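Local coordinates for catabolite control protein A (Lactococcus lactis, PDB 2O20) that probably acts as a global transcriptional regulator of carbon catabolite repression and activation, binding DNA as a member of the LacI family, at residues S178-I183 / G239-V244; A230-L235 / S256-K261; H247-V252 / S277-Y282; F269-G274 / P285-V290; S289-L294 / E324-R329. The protein carries 1 engineered substitution. All blocks are in the same frame, centred on the assembly; numbering follows the deposited sequence.

How the contacts relate
Following the chain, contact 1 brings the loop after helix 164-177 against the start of strand 242-245 and closes the longest of the five loops. Contact 2 packs helix 225-237 on helix 248-260; its segments alternate with those of contact 1, and L235 reaches A243. Helix 248-260 also begins contact 3, which crosses contact 2 and ties that helix to residues 277-282. Contact 4 in turn crosses contact 3, with S273 bonded to D248, and joins strand 270-272 to strand 289-291. Contact 5 starts where contact 4 ends, sharing S289 and V290, and brings in strand 324-326. Contacts 2 and 3 also touch the second subunit.

Contact 1 of 5, residues S178-I183 / G239-V244; sequences SGNKKI and GATSAV
T241 OG1 is gripped from two directions: it donates to N180 OD1 over 2.8 Å, and it accepts from a water 2.7 Å away that in turn takes the N-H of K181. The bond to N180 lies in the carbonyl plane, on a lone pair of OD1, with a C=O...donor angle of 126°. T241 can reach it because its hydroxyl sits between the backbone N and the carbonyl carbon (chi1 59°). Next to it the backbones are tied directly: T241 N gives a nearly straight bond to K182 O, 3.0 Å and 168° at the hydrogen.

This is the point where two neighbouring parallel strands of a Rossmann-like sheet start, 183-186 and 242-245, each entered from the helix before it. Both helices end in a Schellman motif, with G179 and G239 at positive phi. The aliphatic part of K182 runs alongside the turn at G239, CD lying 3.4 Å from G239 O, while its NZ makes a weak bond to R238 O.

N180 does more than hold T241. Its ND2 bonds to L175 O and to E270 OE2, so both ends of the amide are used and its rotation is fixed. An alanine here would remove the amide and is likely to leave T241 OG1 without its acceptor and E270 without one of its donors. S242 OG is buried against N180 CG, 3.4 Å away, and has no polar partner in the model; I183 CG1 covers it from another direction.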
# COMPACT_ATOMS: atom_id res chain seq x y z
N SER D 178 15.05 -7.82 26.94
CA SER D 178 16.25 -8.12 26.17
C SER D 178 17.44 -7.22 26.55
O SER D 178 18.45 -7.18 25.86
CB SER D 178 15.96 -8.09 24.65
OG SER D 178 15.41 -6.83 24.23
N GLY D 179 17.32 -6.51 27.68
CA GLY D 179 18.43 -5.75 28.25
C GLY D 179 18.55 -4.29 27.87
O GLY D 179 19.54 -3.64 28.23
N ASN D 180 17.57 -3.74 27.16
CA ASN D 180 17.64 -2.32 26.78
C ASN D 180 17.27 -1.41 27.98
O ASN D 180 16.33 -1.68 28.71
CB ASN D 180 16.73 -2.02 25.60
CG ASN D 180 17.15 -2.77 24.35
OD1 ASN D 180 18.12 -2.37 23.67
ND2 ASN D 180 16.44 -3.85 24.05
N LYS D 181 18.06 -0.35 28.16
CA LYS D 181 17.84 0.64 29.22
C LYS D 181 17.47 2.02 28.68
O LYS D 181 16.82 2.78 29.38
CB LYS D 181 19.11 0.80 30.06
CG LYS D 181 19.59 -0.49 30.75
CD LYS D 181 18.50 -1.05 31.66
CE LYS D 181 19.00 -2.17 32.56
NZ LYS D 181 19.73 -1.67 33.77
N LYS D 182 17.91 2.33 27.46
CA LYS D 182 17.53 3.56 26.76
C LYS D 182 16.63 3.21 25.58
O LYS D 182 17.10 2.75 24.54
CB LYS D 182 18.77 4.33 26.33
CG LYS D 182 19.56 4.92 27.50
CD LYS D 182 20.55 5.94 27.01
CE LYS D 182 21.06 6.86 28.08
NZ LYS D 182 22.12 7.74 27.47
N ILE D 183 15.32 3.38 25.80
CA ILE D 183 14.27 2.95 24.86
C ILE D 183 13.52 4.20 24.39
O ILE D 183 12.91 4.91 25.19
CB ILE D 183 13.28 1.95 25.52
CG1 ILE D 183 14.02 0.73 26.11
CG2 ILE D 183 12.22 1.54 24.55
CD1 ILE D 183 13.26 -0.03 27.20
N GLY D 239 21.98 7.98 22.47
CA GLY D 239 22.31 6.66 23.04
C GLY D 239 21.14 5.69 23.21
O GLY D 239 21.25 4.70 23.94
N ALA D 240 20.04 5.93 22.51
CA ALA D 240 18.95 4.96 22.45
C ALA D 240 19.48 3.68 21.80
O ALA D 240 20.26 3.74 20.84
CB ALA D 240 17.78 5.51 21.68
N THR D 241 19.09 2.52 22.34
CA THR D 241 19.48 1.23 21.76
C THR D 241 18.30 0.43 21.22
O THR D 241 18.49 -0.68 20.73
CB THR D 241 20.23 0.34 22.76
OG1 THR D 241 19.38 0.09 23.91
CG2 THR D 241 21.57 1.00 23.17
N SER D 242 17.11 1.01 21.30
CA SER D 242 15.91 0.39 20.77
C SER D 242 14.81 1.43 20.68
O SER D 242 14.92 2.54 21.23
CB SER D 242 15.48 -0.77 21.65
OG SER D 242 15.22 -0.32 22.98
N ALA D 243 13.73 1.08 19.98
CA ALA D 243 12.58 1.93 19.84
C ALA D 243 11.29 1.14 19.63
O ALA D 243 11.28 0.14 18.91
CB ALA D 243 12.79 2.85 18.67
N VAL D 244 10.22 1.66 20.22
CA VAL D 244 8.82 1.29 19.92
C VAL D 244 8.27 2.41 19.05
O VAL D 244 8.45 3.60 19.35
CB VAL D 244 7.96 1.18 21.17
CG1 VAL D 244 6.54 0.66 20.81
CG2 VAL D 244 8.68 0.31 22.22
O HOH W 1 20.06 0.55 26.50

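Contact 2 of 5, residues A230-L235 / S256-K261. With SO4 (sulfate ion), chain K.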
# COMPACT_ATOMS: atom_id res chain seq x y z
N ALA D 230 14.92 9.84 8.87
CA ALA D 230 15.63 11.01 9.39
C ALA D 230 15.83 11.01 10.91
O ALA D 230 16.71 11.71 11.45
CB ALA D 230 14.91 12.32 8.93
N LEU D 231 15.03 10.22 11.63
CA LEU D 231 15.17 10.09 13.06
C LEU D 231 16.35 9.24 13.51
O LEU D 231 16.80 9.37 14.66
CB LEU D 231 13.88 9.46 13.66
CG LEU D 231 12.73 10.45 13.86
CD1 LEU D 231 11.52 9.71 14.39
CD2 LEU D 231 13.11 11.56 14.81
N ALA D 232 16.82 8.34 12.65
CA ALA D 232 17.82 7.33 13.05
C ALA D 232 19.00 7.97 13.81
O ALA D 232 19.30 7.57 14.93
CB ALA D 232 18.30 6.53 11.88
N GLU D 233 19.64 8.98 13.21
CA GLU D 233 20.83 9.54 13.84
C GLU D 233 20.49 10.29 15.15
O GLU D 233 21.34 10.36 16.09
CB GLU D 233 21.61 10.41 12.85
CG GLU D 233 23.04 10.64 13.24
CD GLU D 233 23.91 9.40 13.16
OE1 GLU D 233 24.88 9.29 13.95
OE2 GLU D 233 23.66 8.52 12.32
N ARG D 234 19.24 10.80 15.24
CA ARG D 234 18.78 11.50 16.43
C ARG D 234 18.69 10.56 17.63
O ARG D 234 19.02 10.93 18.72
CB ARG D 234 17.42 12.18 16.20
CG ARG D 234 17.39 13.15 15.04
CD ARG D 234 18.35 14.33 15.24
NE ARG D 234 19.03 14.51 13.96
CZ ARG D 234 20.28 14.17 13.67
NH1 ARG D 234 21.13 13.72 14.59
NH2 ARG D 234 20.69 14.36 12.44
N LEU D 235 18.23 9.34 17.38
CA LEU D 235 18.15 8.30 18.40
C LEU D 235 19.56 7.85 18.82
O LEU D 235 19.85 7.73 19.99
CB LEU D 235 17.32 7.12 17.90
CG LEU D 235 15.78 7.25 18.14
CD1 LEU D 235 15.15 8.31 17.30
CD2 LEU D 235 15.06 5.95 17.91
N SER D 256 15.34 0.99 7.75
CA SER D 256 16.08 1.28 6.54
C SER D 256 17.34 2.08 6.84
O SER D 256 18.42 1.81 6.31
CB SER D 256 15.23 2.06 5.48
OG SER D 256 14.32 1.20 4.79
N ALA D 257 17.16 3.12 7.63
CA ALA D 257 18.29 4.01 7.95
C ALA D 257 19.36 3.34 8.84
O ALA D 257 20.56 3.51 8.59
CB ALA D 257 17.77 5.30 8.56
N MET D 258 18.94 2.58 9.86
CA MET D 258 19.87 1.79 10.67
C MET D 258 20.68 0.85 9.80
O MET D 258 21.91 0.82 9.89
CB MET D 258 19.13 1.01 11.77
CG MET D 258 18.47 1.90 12.83
SD MET D 258 19.69 2.95 13.65
CE MET D 258 18.60 3.83 14.78
N MET D 259 20.01 0.12 8.89
CA MET D 259 20.72 -0.76 7.96
C MET D 259 21.67 -0.02 6.97
O MET D 259 22.78 -0.48 6.71
CB MET D 259 19.75 -1.67 7.20
CG MET D 259 18.84 -2.55 8.05
SD MET D 259 19.77 -3.68 9.16
CE MET D 259 20.62 -4.69 7.99
N ASP D 260 21.23 1.14 6.48
CA ASP D 260 22.04 1.99 5.57
C ASP D 260 23.37 2.45 6.22
O ASP D 260 24.41 2.52 5.54
CB ASP D 260 21.15 3.18 5.14
CG ASP D 260 21.75 4.04 4.02
OD1 ASP D 260 21.74 5.29 4.16
OD2 ASP D 260 22.27 3.47 3.07
N LYS D 261 23.32 2.65 7.53
CA LYS D 261 24.44 3.13 8.37
C LYS D 261 25.33 2.00 8.94
O LYS D 261 26.34 2.29 9.63
CB LYS D 261 23.86 3.94 9.52
CG LYS D 261 23.20 5.24 9.11
CD LYS D 261 22.33 5.90 10.22
CE LYS D 261 21.83 7.25 9.64
NZ LYS D 261 22.90 8.27 9.73
S SO4 K . 21.88 11.92 9.07
O1 SO4 K . 23.02 11.93 9.98
O2 SO4 K . 21.34 10.57 8.85
O3 SO4 K . 20.92 12.81 9.68
O4 SO4 K . 22.25 12.38 7.72
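A232 and A257 meet methyl to methyl, CB to CB at 3.6 Å, and these two small side chains let the helices come close, A232 CA and A257 CA being 6.1 Å apart. M258 reaches in beside them from the next position on its helix. Its chain bends at chi2 (-59°), which carries CE to 4.0 Å from A232 CB and 3.8 Å from A232 O. On the outer side of the alanine pair the contact turns polar. K261 stretches across to the other helix and bends only at its last torsion (chi4 -79°), setting NZ 2.7 Å from E233 OE2 in a salt bridge. The two chains pass each other at a slant, and NZ meets the oxygen on its anti side, 25° out of the carboxylate plane.

The same ammonium also donates to O2 of a sulfate ion, 2.9 Å from NZ, so K261 holds two anions at once. R234 NH2 stands 3.2 Å from O3 of this ion, which probably came from the crystallisation liquor.

Helices 225-237 and 248-260 thus follow one another around parallel strand 242-245 and pack side by side on one face of the sheet, as in a Rossmann-like alpha/beta subdomain of the periplasmic-binding-protein fold. Inward, L235 and M258 both pack on F269, while L235 also lies on strands 183-186 and 218-219; D260 forms a salt bridge with R329 of the second subunit.

Contact 3 of 5, residues H247-V252 / S277-Y282. With SO4 (sulfate ion), chain L.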
# COMPACT_ATOMS: atom_id res chain seq x y z
N HIS D 247 3.69 3.87 14.10
CA HIS D 247 3.26 3.70 12.70
C HIS D 247 4.25 2.86 11.92
O HIS D 247 5.44 3.07 11.99
CB HIS D 247 3.07 5.04 12.02
CG HIS D 247 2.01 5.88 12.66
ND1 HIS D 247 2.24 7.17 13.08
CD2 HIS D 247 0.75 5.57 13.04
CE1 HIS D 247 1.15 7.64 13.65
NE2 HIS D 247 0.23 6.69 13.64
N ASP D 248 3.74 1.89 11.17
CA ASP D 248 4.59 0.97 10.42
C ASP D 248 5.50 1.68 9.41
O ASP D 248 6.64 1.28 9.25
CB ASP D 248 3.72 -0.06 9.65
CG ASP D 248 2.97 -1.02 10.57
OD1 ASP D 248 3.43 -1.38 11.69
OD2 ASP D 248 1.85 -1.39 10.14
N THR D 249 4.99 2.68 8.69
CA THR D 249 5.79 3.38 7.69
C THR D 249 7.01 4.05 8.33
O THR D 249 8.10 4.01 7.78
CB THR D 249 5.00 4.47 6.97
OG1 THR D 249 4.25 5.21 7.95
CG2 THR D 249 4.07 3.88 5.92
N VAL D 250 6.80 4.64 9.50
CA VAL D 250 7.89 5.23 10.28
C VAL D 250 8.95 4.19 10.74
O VAL D 250 10.15 4.41 10.66
CB VAL D 250 7.32 6.03 11.46
CG1 VAL D 250 8.45 6.68 12.26
CG2 VAL D 250 6.29 7.08 10.97
N ALA D 251 8.48 3.05 11.24
CA ALA D 251 9.33 1.94 11.69
C ALA D 251 10.18 1.40 10.59
O ALA D 251 11.34 1.08 10.83
CB ALA D 251 8.51 0.81 12.27
N VAL D 252 9.57 1.23 9.41
CA VAL D 252 10.27 0.72 8.25
C VAL D 252 11.35 1.73 7.82
O VAL D 252 12.45 1.31 7.43
CB VAL D 252 9.32 0.39 7.07
CG1 VAL D 252 10.09 -0.06 5.85
CG2 VAL D 252 8.34 -0.72 7.46
N SER D 277 0.79 -3.79 9.33
CA SER D 277 0.12 -3.56 8.06
C SER D 277 0.82 -4.30 6.91
O SER D 277 1.96 -4.76 7.07
CB SER D 277 0.04 -2.04 7.79
OG SER D 277 1.31 -1.46 7.56
N PRO D 278 0.14 -4.42 5.75
CA PRO D 278 0.72 -5.17 4.64
C PRO D 278 2.16 -4.86 4.22
O PRO D 278 2.89 -5.80 3.90
CB PRO D 278 -0.30 -5.00 3.51
CG PRO D 278 -1.60 -4.77 4.23
CD PRO D 278 -1.25 -4.01 5.46
N ILE D 279 2.61 -3.61 4.28
CA ILE D 279 4.01 -3.32 3.91
C ILE D 279 5.08 -4.01 4.75
O ILE D 279 6.20 -4.21 4.26
CB ILE D 279 4.34 -1.79 3.90
CG1 ILE D 279 4.03 -1.10 5.23
CG2 ILE D 279 3.71 -1.15 2.71
CD1 ILE D 279 4.82 0.22 5.46
N THR D 280 4.75 -4.32 6.01
CA THR D 280 5.72 -4.93 6.94
C THR D 280 6.20 -6.32 6.46
O THR D 280 7.30 -6.75 6.81
CB THR D 280 5.14 -5.04 8.39
OG1 THR D 280 4.15 -6.06 8.40
CG2 THR D 280 4.52 -3.73 8.82
N GLN D 281 5.41 -7.02 5.64
CA GLN D 281 5.85 -8.29 5.05
C GLN D 281 7.10 -8.15 4.17
O GLN D 281 7.87 -9.11 4.01
CB GLN D 281 4.72 -8.95 4.22
CG GLN D 281 5.14 -10.26 3.52
CD GLN D 281 4.02 -10.96 2.77
OE1 GLN D 281 3.21 -10.31 2.11
NE2 GLN D 281 3.97 -12.30 2.85
N TYR D 282 7.32 -6.95 3.63
CA TYR D 282 8.33 -6.73 2.61
C TYR D 282 9.62 -6.12 3.19
O TYR D 282 10.49 -5.71 2.45
CB TYR D 282 7.74 -5.86 1.49
CG TYR D 282 6.57 -6.53 0.81
CD1 TYR D 282 6.78 -7.61 -0.04
CD2 TYR D 282 5.26 -6.12 1.06
CE1 TYR D 282 5.72 -8.24 -0.66
CE2 TYR D 282 4.19 -6.75 0.46
CZ TYR D 282 4.43 -7.82 -0.39
OH TYR D 282 3.38 -8.45 -0.97
S SO4 L . -1.89 8.73 15.48
O1 SO4 L . -2.83 9.66 16.13
O2 SO4 L . -0.52 9.20 15.72
O3 SO4 L . -2.07 7.39 16.05
O4 SO4 L . -2.16 8.70 14.05
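The N-terminal first turn of helix 248-260 carries this contact, with H247 at its N-cap position and D248 reaching out to the loop that follows strand 270-272. D248 OD2 accepts two bonds from one residue: S277 OG at 2.6 Å and S277 N at 2.7 Å. Both donors come from the same face of the carboxylate, the hydroxyl on the anti side and the N-H from above the plane, 41° out of it. The hydroxyl of S277 lies between its backbone N and carbonyl carbon (chi1 67°), which lets both donors converge on one oxygen.

The other oxygen, OD1, is taken by S273 OG and by the backbone N-H groups of A275 and N276, so the buried carboxylate is held at both ends, and these donors would tend to stabilise its negative charge. An alanine at D248 would remove the carboxylate and is likely to leave the S277 hydroxyl and several loop N-H groups without their acceptor, setting residues 273-277 freer to move.

The apolar part is made by I279, whose CD1 fits against T249 CG2 at 3.8 Å and V252 CG2 at 4.2 Å, while T280 CG2 rests 3.6 Å from D248 CG. At the start of the helix, turned away from residues 277-282, H247 NE2 makes a weak bond to a sulfate ion that N195 also binds.

Helix 248-260 follows strand 242-245, so its N-terminus and this loop lie at the C-terminal edge of the parallel sheet, the edge that in periplasmic-binding-protein and LacI-family folds faces the cleft between the subdomains.

Contact 4 of 5, residues F269-G274 / P285-V290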
# COMPACT_ATOMS: atom_id res chain seq x y z
N PHE D 269 20.81 -2.57 17.94
CA PHE D 269 19.60 -1.74 17.87
C PHE D 269 18.38 -2.61 17.53
O PHE D 269 18.44 -3.41 16.60
CB PHE D 269 19.71 -0.57 16.87
CG PHE D 269 18.74 0.55 17.18
CD1 PHE D 269 19.13 1.63 17.97
CD2 PHE D 269 17.45 0.49 16.74
CE1 PHE D 269 18.22 2.64 18.30
CE2 PHE D 269 16.51 1.47 17.09
CZ PHE D 269 16.92 2.55 17.85
N GLU D 270 17.31 -2.44 18.30
CA GLU D 270 16.09 -3.24 18.16
C GLU D 270 14.89 -2.32 17.91
O GLU D 270 14.84 -1.22 18.42
CB GLU D 270 15.81 -4.05 19.41
CG GLU D 270 16.90 -5.05 19.83
CD GLU D 270 16.46 -5.91 20.99
OE1 GLU D 270 15.49 -6.67 20.87
OE2 GLU D 270 17.08 -5.78 22.09
N ILE D 271 13.96 -2.80 17.09
CA ILE D 271 12.78 -2.02 16.68
C ILE D 271 11.50 -2.89 16.79
O ILE D 271 11.46 -4.03 16.36
CB ILE D 271 12.90 -1.49 15.22
CG1 ILE D 271 14.14 -0.62 15.06
CG2 ILE D 271 11.64 -0.68 14.83
CD1 ILE D 271 14.45 -0.23 13.61
N ILE D 272 10.45 -2.29 17.36
CA ILE D 272 9.12 -2.91 17.37
C ILE D 272 8.15 -1.89 16.75
O ILE D 272 8.09 -0.75 17.19
CB ILE D 272 8.66 -3.30 18.81
CG1 ILE D 272 9.68 -4.25 19.46
CG2 ILE D 272 7.24 -3.96 18.74
CD1 ILE D 272 9.37 -4.65 20.91
N SER D 273 7.46 -2.29 15.70
CA SER D 273 6.46 -1.48 15.03
C SER D 273 5.04 -1.62 15.63
O SER D 273 4.78 -2.41 16.53
CB SER D 273 6.45 -1.83 13.52
OG SER D 273 5.73 -0.86 12.77
N GLY D 274 4.12 -0.81 15.11
CA GLY D 274 2.84 -0.59 15.72
C GLY D 274 1.60 -1.34 15.24
O GLY D 274 0.64 -1.42 16.00
N PRO D 285 15.94 -6.65 7.14
CA PRO D 285 15.43 -7.75 7.99
C PRO D 285 13.94 -7.67 8.32
O PRO D 285 13.33 -6.60 8.24
CB PRO D 285 16.25 -7.62 9.30
CG PRO D 285 16.89 -6.39 9.25
CD PRO D 285 17.07 -5.98 7.80
N THR D 286 13.39 -8.81 8.71
CA THR D 286 12.00 -8.89 9.10
C THR D 286 11.71 -8.08 10.37
O THR D 286 12.56 -7.97 11.27
CB THR D 286 11.49 -10.35 9.24
OG1 THR D 286 12.21 -11.02 10.29
CG2 THR D 286 11.63 -11.10 7.96
N LEU D 287 10.56 -7.45 10.36
CA LEU D 287 10.21 -6.42 11.33
C LEU D 287 9.26 -6.92 12.44
O LEU D 287 8.09 -7.24 12.19
CB LEU D 287 9.58 -5.22 10.60
CG LEU D 287 9.92 -3.81 11.08
CD1 LEU D 287 9.08 -2.77 10.32
CD2 LEU D 287 9.76 -3.61 12.58
N THR D 288 9.75 -6.94 13.67
CA THR D 288 8.89 -7.23 14.83
C THR D 288 7.79 -6.17 14.99
O THR D 288 8.05 -4.97 14.86
CB THR D 288 9.74 -7.34 16.13
OG1 THR D 288 10.63 -8.45 16.02
CG2 THR D 288 8.88 -7.55 17.37
N SER D 289 6.57 -6.59 15.27
CA SER D 289 5.44 -5.64 15.32
C SER D 289 4.30 -6.11 16.22
O SER D 289 4.00 -7.30 16.27
CB SER D 289 4.89 -5.39 13.89
OG SER D 289 4.11 -4.23 13.81
N VAL D 290 3.64 -5.17 16.89
CA VAL D 290 2.26 -5.36 17.31
C VAL D 290 1.41 -5.66 16.06
O VAL D 290 1.49 -4.93 15.04
CB VAL D 290 1.71 -4.08 18.03
CG1 VAL D 290 0.19 -4.14 18.25
CG2 VAL D 290 2.47 -3.84 19.34
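Residues 271-274 and 287-290 run in roughly the same direction, 42° apart, and draw closest at S273 and S289, whose CA atoms are 4.3 Å from each other. A single bridge there joins strand 270-272, within this chain an edge strand of the four-stranded parallel sheet, to strand 289-291 of the two-stranded antiparallel ribbon. S273 N gives a nearly straight bond to T288 O (2.9 Å, 174° at the hydrogen), and S273 O takes the N-H of V290 at 3.0 Å. S273 thus uses both its backbone groups on the residues that flank S289. Two CA-H...O contacts back this up, one of them I272 CA to T288 O.

Side chains alternate about the bridge. On one side I272 CG1 meets T288 CG2 at 4.0 Å, and I272 continues onto helix 164-177. On the other, L287, in one of its two conformers, brings CD2 near S273 CB and I271 CG2, with helix 248-260 behind. S289 OG folds over the peptide carbon of S273, 3.3 Å away. With this hydroxyl anti to the backbone N (chi1 -163°), it also donates to V290 O in its own strand. V290 CB closes the far end, 3.5 Å from G274 O.

The hydroxyls of S273 and T288 look away from each other, S273 OG to D248 and T288 OG1 to T331 and R328 N. The polar groups of this buried seam are therefore met largely by the main chain, by D248 of helix 248-260 and by the C-terminal stretch, while I272 and T288 meet through methyl and methylene carbons.

Contact 5 of 5, residues S289-L294 / E324-R329; sequences SVNQPL and EIFSRR
N291 lays its side chain over one face of the F326 ring: CB stands 3.8 Å from the ring centroid, 23° off the normal, a CH-pi contact displaced toward the rim. The amide follows the ring, their planes only 23° apart, with CG 3.3 Å from F326 CE2. A chi1 of -172° turns CG anti to the backbone N and brings the amide across the neighbouring strand. From there ND2 donates to E324 OE1 over 3.3 Å, meeting the carboxylate from above its plane, and a water held by E324 OE1 and N291 O lies close by. The stronger partner of the amide is on its other end, where OD1 takes the ND2 of N276, so the group is fixed from both sides.

The backbones that carry these side chains form a two-stranded antiparallel ribbon. S289 and F326 are a hydrogen-bonded pair, F326 N to S289 O being 2.9 Å. N291 and E324 make the second such pair, with N291 N to E324 O at 2.8 Å and a weak return bond. Between them V290 and I325 form the non-hydrogen-bonded pair, with V290 CG2 4.1 Å from I325 CG1 on the opposite face of the ribbon.

That face rests on helix 164-177, where V290 and I325 both touch S171. Past N291 the chain leaves the subdomain of strands 183-186, 242-245 and 270-272 for helix 294-309, whose L294 packs on helix 76-91, consistent with an interdomain crossover of the periplasmic-binding-protein fold.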
# COMPACT_ATOMS: atom_id res chain seq x y z
N SER D 289 6.57 -6.59 15.27
CA SER D 289 5.44 -5.64 15.32
C SER D 289 4.30 -6.11 16.22
O SER D 289 4.00 -7.30 16.27
CB SER D 289 4.89 -5.39 13.89
OG SER D 289 4.11 -4.23 13.81
N VAL D 290 3.64 -5.17 16.89
CA VAL D 290 2.26 -5.36 17.31
C VAL D 290 1.41 -5.66 16.06
O VAL D 290 1.49 -4.93 15.04
CB VAL D 290 1.71 -4.08 18.03
CG1 VAL D 290 0.19 -4.14 18.25
CG2 VAL D 290 2.47 -3.84 19.34
N ASN D 291 0.64 -6.75 16.10
CA ASN D 291 -0.33 -7.07 15.06
C ASN D 291 -1.73 -6.54 15.45
O ASN D 291 -2.34 -7.03 16.42
CB ASN D 291 -0.39 -8.59 14.83
CG ASN D 291 -1.26 -8.97 13.62
OD1 ASN D 291 -0.95 -8.63 12.48
ND2 ASN D 291 -2.34 -9.68 13.87
N GLN D 292 -2.21 -5.54 14.71
CA GLN D 292 -3.58 -5.07 14.85
C GLN D 292 -4.43 -5.80 13.83
O GLN D 292 -3.97 -6.05 12.69
CB GLN D 292 -3.69 -3.57 14.63
CG GLN D 292 -2.88 -2.72 15.63
CD GLN D 292 -3.18 -1.22 15.45
OE1 GLN D 292 -4.28 -0.85 15.09
NE2 GLN D 292 -2.19 -0.38 15.68
N PRO D 293 -5.67 -6.16 14.20
CA PRO D 293 -6.59 -6.87 13.30
C PRO D 293 -7.28 -5.89 12.36
O PRO D 293 -8.46 -5.57 12.51
CB PRO D 293 -7.53 -7.57 14.28
CG PRO D 293 -7.66 -6.53 15.38
CD PRO D 293 -6.29 -5.92 15.52
N LEU D 294 -6.53 -5.40 11.37
CA LEU D 294 -6.96 -4.27 10.54
C LEU D 294 -8.26 -4.51 9.75
O LEU D 294 -9.14 -3.66 9.75
CB LEU D 294 -5.83 -3.89 9.60
CG LEU D 294 -4.51 -3.37 10.22
CD1 LEU D 294 -3.61 -2.94 9.09
CD2 LEU D 294 -4.72 -2.23 11.18
N GLU D 324 -1.84 -8.92 19.13
CA GLU D 324 -0.74 -9.81 19.51
C GLU D 324 0.57 -9.10 19.16
O GLU D 324 0.53 -8.04 18.54
CB GLU D 324 -0.78 -11.11 18.68
CG GLU D 324 -2.08 -11.86 18.72
CD GLU D 324 -2.50 -12.28 17.32
OE1 GLU D 324 -2.99 -11.39 16.56
OE2 GLU D 324 -2.34 -13.49 16.98
N ILE D 325 1.71 -9.67 19.58
CA ILE D 325 3.04 -9.23 19.11
C ILE D 325 3.63 -10.39 18.33
O ILE D 325 3.65 -11.53 18.81
CB ILE D 325 3.95 -8.81 20.27
CG1 ILE D 325 3.40 -7.53 20.92
CG2 ILE D 325 5.41 -8.61 19.81
CD1 ILE D 325 4.25 -6.92 21.98
N PHE D 326 4.06 -10.10 17.10
CA PHE D 326 4.78 -11.06 16.28
C PHE D 326 6.27 -10.79 16.32
O PHE D 326 6.72 -9.75 15.82
CB PHE D 326 4.29 -10.98 14.83
CG PHE D 326 2.85 -11.41 14.63
CD1 PHE D 326 2.19 -12.24 15.55
CD2 PHE D 326 2.19 -11.05 13.48
CE1 PHE D 326 0.87 -12.61 15.33
CE2 PHE D 326 0.87 -11.44 13.25
CZ PHE D 326 0.22 -12.23 14.18
N SER D 327 7.04 -11.73 16.87
CA SER D 327 8.49 -11.55 17.03
C SER D 327 9.21 -11.97 15.76
O SER D 327 9.02 -13.10 15.29
CB SER D 327 9.01 -12.36 18.23
OG SER D 327 8.52 -11.81 19.43
N ARG D 328 10.01 -11.07 15.21
CA ARG D 328 10.73 -11.33 13.96
C ARG D 328 12.21 -10.94 14.16
O ARG D 328 12.72 -11.01 15.29
CB ARG D 328 10.02 -10.63 12.78
CG ARG D 328 8.58 -11.13 12.52
CD ARG D 328 8.00 -10.55 11.24
NE ARG D 328 6.60 -10.92 11.05
CZ ARG D 328 5.59 -10.05 10.90
NH1 ARG D 328 5.81 -8.73 10.93
NH2 ARG D 328 4.37 -10.52 10.75
N ARG D 329 12.93 -10.57 13.11
CA ARG D 329 14.38 -10.41 13.22
C ARG D 329 14.87 -8.98 13.54
O ARG D 329 16.07 -8.75 13.55
CB ARG D 329 15.05 -10.99 11.98
CG ARG D 329 14.72 -12.50 11.84
CD ARG D 329 15.63 -13.24 10.91
NE ARG D 329 15.35 -14.68 10.86
CZ ARG D 329 14.35 -15.27 10.18
NH1 ARG D 329 13.45 -14.57 9.47
NH2 ARG D 329 14.25 -16.59 10.21
O HOH W 2 -4.47 -9.45 16.11